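Local structure of NAD(P)-dependent oxidoreductase (Pseudomonas putida, 7A3W) at residues A76-Q79 / D80-S84. The protein probably uses NADPH to reduce imines, acting as a multifunctional biocatalyst in conjugate reduction and reductive amination. Numbering follows the deposited sequence.
With NDP (NADPH dihydro-nicotinamide-adenine-dinucleotide phosphate), chain F.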
ATOM      1  N   ALA B  76     -24.357  14.541   1.688  1.00 19.15           N
ATOM      2  CA  ALA B  76     -25.323  15.408   0.971  1.00 21.31           C
ATOM      3  C   ALA B  76     -26.745  14.837   1.067  1.00 19.42           C
ATOM      4  O   ALA B  76     -27.685  15.587   1.391  1.00 19.13           O
ATOM      5  CB  ALA B  76     -24.904  15.601  -0.468  1.00 20.59           C
ATOM      6  N   VAL B  77     -26.949  13.542   0.849  1.00 19.94           N
ATOM      7  CA  VAL B  77     -28.345  13.000   0.899  1.00 21.09           C
ATOM      8  C   VAL B  77     -28.861  12.995   2.339  1.00 21.15           C
ATOM      9  O   VAL B  77     -30.074  13.114   2.521  1.00 21.57           O
ATOM     10  CB  VAL B  77     -28.500  11.635   0.196  1.00 22.99           C
ATOM     11  CG1 VAL B  77     -28.010  11.709  -1.248  1.00 22.16           C
ATOM     12  CG2 VAL B  77     -27.847  10.490   0.948  1.00 22.39           C
ATOM     13  N   PHE B  78     -28.002  12.947   3.359  1.00 22.33           N
ATOM     14  CA  PHE B  78     -28.481  13.086   4.757  1.00 21.74           C
ATOM     15  C   PHE B  78     -28.917  14.533   5.011  1.00 22.69           C
ATOM     16  O   PHE B  78     -29.888  14.766   5.736  1.00 22.33           O
ATOM     17  CB  PHE B  78     -27.425  12.634   5.755  1.00 20.86           C
ATOM     18  CG  PHE B  78     -27.923  12.714   7.169  1.00 21.08           C
ATOM     19  CD1 PHE B  78     -29.097  12.072   7.550  1.00 20.95           C
ATOM     20  CD2 PHE B  78     -27.257  13.476   8.111  1.00 21.93           C
ATOM     21  CE1 PHE B  78     -29.553  12.146   8.862  1.00 23.10           C
ATOM     22  CE2 PHE B  78     -27.728  13.566   9.413  1.00 23.11           C
ATOM     23  CZ  PHE B  78     -28.883  12.914   9.783  1.00 21.81           C
ATOM     24  N   GLN B  79     -28.258  15.501   4.379  1.00 24.27           N
ATOM     25  CA  GLN B  79     -28.710  16.914   4.424  1.00 28.44           C
ATOM     26  C   GLN B  79     -30.145  17.015   3.869  1.00 26.98           C
ATOM     27  O   GLN B  79     -30.973  17.715   4.466  1.00 24.21           O
ATOM     28  CB  GLN B  79     -27.702  17.807   3.693  1.00 33.58           C
ATOM     29  CG  GLN B  79     -28.116  19.270   3.658  1.00 41.84           C
ATOM     30  CD  GLN B  79     -27.946  19.981   4.983  1.00 48.80           C
ATOM     31  OE1 GLN B  79     -27.790  19.360   6.039  1.00 52.52           O
ATOM     32  NE2 GLN B  79     -27.966  21.309   4.942  1.00 49.52           N
ATOM     33  N   ASP B  80     -30.455  16.312   2.778  1.00 26.77           N
ATOM     34  CA  ASP B  80     -31.826  16.270   2.188  1.00 26.41           C
ATOM     35  C   ASP B  80     -32.808  15.624   3.180  1.00 24.49           C
ATOM     36  O   ASP B  80     -33.942  16.118   3.330  1.00 24.78           O
ATOM     37  CB  ASP B  80     -31.833  15.516   0.858  1.00 29.26           C
ATOM     38  CG  ASP B  80     -30.986  16.190  -0.203  1.00 30.15           C
ATOM     39  OD1 ASP B  80     -30.759  17.409  -0.090  1.00 37.49           O
ATOM     40  OD2 ASP B  80     -30.551  15.486  -1.115  1.00 34.21           O
ATOM     41  N   VAL B  81     -32.406  14.548   3.849  1.00 21.84           N
ATOM     42  CA  VAL B  81     -33.241  13.909   4.908  1.00 22.76           C
ATOM     43  C   VAL B  81     -33.537  14.940   6.013  1.00 23.73           C
ATOM     44  O   VAL B  81     -34.703  15.088   6.387  1.00 23.54           O
ATOM     45  CB  VAL B  81     -32.578  12.636   5.449  1.00 23.64           C
ATOM     46  CG1 VAL B  81     -33.248  12.158   6.732  1.00 23.71           C
ATOM     47  CG2 VAL B  81     -32.549  11.547   4.379  1.00 24.50           C
ATOM     48  N   LEU B  82     -32.520  15.638   6.521  1.00 26.50           N
ATOM     49  CA  LEU B  82     -32.694  16.708   7.540  1.00 27.27           C
ATOM     50  C   LEU B  82     -33.703  17.755   7.032  1.00 28.10           C
ATOM     51  O   LEU B  82     -34.596  18.121   7.803  1.00 29.24           O
ATOM     52  CB  LEU B  82     -31.334  17.350   7.836  1.00 28.02           C
ATOM     53  CG  LEU B  82     -30.616  16.903   9.117  1.00 31.76           C
ATOM     54  CD1 LEU B  82     -31.060  15.542   9.629  1.00 32.44           C
ATOM     55  CD2 LEU B  82     -29.106  16.928   8.926  1.00 29.26           C
ATOM     56  N   SER B  83     -33.577  18.196   5.778  1.00 26.53           N
ATOM     57  CA  SER B  83     -34.413  19.259   5.159  1.00 31.17           C
ATOM     58  C   SER B  83     -35.894  18.873   5.127  1.00 31.74           C
ATOM     59  O   SER B  83     -36.721  19.791   5.080  1.00 32.86           O
ATOM     60  CB  SER B  83     -33.950  19.599   3.779  1.00 30.81           C
ATOM     61  OG  SER B  83     -32.791  20.398   3.851  1.00 36.98           O
ATOM     62  N   SER B  84     -36.227  17.584   5.118  1.00 28.86           N
ATOM     63  CA  SER B  84     -37.630  17.108   5.022  1.00 31.44           C
ATOM     64  C   SER B  84     -38.196  16.804   6.414  1.00 28.97           C
ATOM     65  O   SER B  84     -39.328  16.332   6.493  1.00 27.42           O
ATOM     66  CB  SER B  84     -37.713  15.915   4.113  1.00 35.82           C
ATOM     67  OG  SER B  84     -37.133  14.785   4.743  1.00 39.39           O
TER
HETATM   68  PA  NDP F 301     -24.804   1.448  -1.360  1.00 18.66           P
HETATM   69  O1A NDP F 301     -24.914  -0.035  -1.150  1.00 16.23           O
HETATM   70  O2A NDP F 301     -24.828   2.063  -2.740  1.00 17.04           O
HETATM   71  O5B NDP F 301     -25.980   2.110  -0.498  1.00 19.14           O
HETATM   72  C5B NDP F 301     -26.302   3.504  -0.661  1.00 21.17           C
HETATM   73  C4B NDP F 301     -27.379   3.819   0.343  1.00 20.90           C
HETATM   74  O4B NDP F 301     -27.733   5.230   0.249  1.00 19.63           O
HETATM   75  C3B NDP F 301     -28.690   3.043   0.172  1.00 19.37           C
HETATM   76  O3B NDP F 301     -29.274   2.894   1.446  1.00 21.32           O
HETATM   77  C2B NDP F 301     -29.471   3.997  -0.717  1.00 20.08           C
HETATM   78  O2B NDP F 301     -30.899   3.881  -0.705  1.00 20.06           O
HETATM   79  C1B NDP F 301     -29.115   5.300  -0.016  1.00 19.84           C
HETATM   80  N9A NDP F 301     -29.397   6.474  -0.817  1.00 19.47           N
HETATM   81  C8A NDP F 301     -28.862   6.852  -2.019  1.00 19.91           C
HETATM   82  N7A NDP F 301     -29.360   7.980  -2.466  1.00 19.13           N
HETATM   83  C5A NDP F 301     -30.241   8.384  -1.473  1.00 19.58           C
HETATM   84  C6A NDP F 301     -31.087   9.501  -1.341  1.00 21.30           C
HETATM   85  N6A NDP F 301     -31.166  10.491  -2.238  1.00 21.94           N
HETATM   86  N1A NDP F 301     -31.839   9.580  -0.224  1.00 22.91           N
HETATM   87  C2A NDP F 301     -31.767   8.598   0.685  1.00 24.09           C
HETATM   88  N3A NDP F 301     -31.030   7.495   0.665  1.00 22.74           N
HETATM   89  C4A NDP F 301     -30.282   7.452  -0.455  1.00 20.67           C
HETATM   90  O3  NDP F 301     -23.557   2.088  -0.602  1.00 17.32           O
HETATM   91  PN  NDP F 301     -22.733   1.444   0.628  1.00 16.47           P
HETATM   92  O1N NDP F 301     -21.695   0.595  -0.004  1.00 16.49           O
HETATM   93  O2N NDP F 301     -23.671   0.799   1.604  1.00 15.87           O
HETATM   94  O5D NDP F 301     -22.013   2.738   1.199  1.00 16.59           O
HETATM   95  C5D NDP F 301     -22.650   3.671   2.098  1.00 16.96           C
HETATM   96  C4D NDP F 301     -21.607   4.639   2.593  1.00 16.65           C
HETATM   97  O4D NDP F 301     -20.606   3.935   3.376  1.00 17.25           O
HETATM   98  C3D NDP F 301     -20.838   5.410   1.503  1.00 15.38           C
HETATM   99  O3D NDP F 301     -20.755   6.782   1.866  1.00 14.46           O
HETATM  100  C2D NDP F 301     -19.509   4.680   1.450  1.00 17.01           C
HETATM  101  O2D NDP F 301     -18.477   5.517   0.945  1.00 16.43           O
HETATM  102  C1D NDP F 301     -19.323   4.230   2.900  1.00 17.04           C
HETATM  103  N1N NDP F 301     -18.494   2.994   3.051  1.00 18.97           N
HETATM  104  C2N NDP F 301     -18.811   1.803   2.436  1.00 18.78           C
HETATM  105  C3N NDP F 301     -17.946   0.728   2.449  1.00 22.19           C
HETATM  106  C7N NDP F 301     -18.253  -0.574   1.789  1.00 23.13           C
HETATM  107  O7N NDP F 301     -17.359  -1.419   1.750  1.00 20.57           O
HETATM  108  N7N NDP F 301     -19.455  -0.836   1.301  1.00 21.95           N
HETATM  109  C4N NDP F 301     -16.683   0.831   3.212  1.00 21.49           C
HETATM  110  C5N NDP F 301     -16.459   2.107   3.842  1.00 20.70           C
HETATM  111  C6N NDP F 301     -17.370   3.058   3.844  1.00 19.51           C
HETATM  112  P2B NDP F 301     -31.536   2.794  -1.720  1.00 19.65           P
HETATM  113  O1X NDP F 301     -30.881   3.092  -3.067  1.00 19.85           O
HETATM  114  O2X NDP F 301     -31.322   1.408  -1.153  1.00 18.01           O
HETATM  115  O3X NDP F 301     -32.981   3.240  -1.656  1.00 19.16           O
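With chi1 at -177°, Phe78 sends CG opposite its own backbone N, and the ring runs along the helix to Leu82, one turn on. The two side chains lie obliquely to each other: Phe78 CZ comes to 3.4 Å from Leu82 CD1, and its CE2 to 3.7 Å from Leu82 CD2, so both methyls of the leucine bear on the far end of the ring. The chi1 of Leu82, -101° and well off a staggered value, accompanies this close approach and suggests tight packing there. Near the root of the ring, CD1 touches Val81 CB. Replacing Phe78 by an alanine would probably open a gap beside Leu82, whose methyls would lose the ring they pack against, and strip Val81 of an apolar neighbour.

Four i to i+4 backbone bonds support the helical assignment, among them the nearly straight one from Leu82 N to Phe78 O, 2.9 Å long. This is helix 75-83, the crossover between parallel strands 67-70 and 95-98 in a Rossmann-type beta-alpha-beta unit of the NADPH-binding domain. Its Phe78 and Gln79 side chains touch helix 104-116, both meeting Ile110 there.

A different face of the helix serves the cofactor. The isopropyl group of Val77 lies over one face of the adenine, a van der Waals contact of CH-pi type: CB stands 3.7 Å above C6A of NADPH, and CG1 3.5 Å over the exocyclic amino nitrogen N6A. Asp74 OD1 takes the Val77 N-H.

Toward the C-terminal end, Gln79 O accepts Ser83 N at 3.0 Å and, weakly, Ser83 OG. The following turn is tied by Ser84, whose OG donates to Val81 O over 2.9 Å; Ser84 N reaches the same oxygen from the same face of the carbonyl plane.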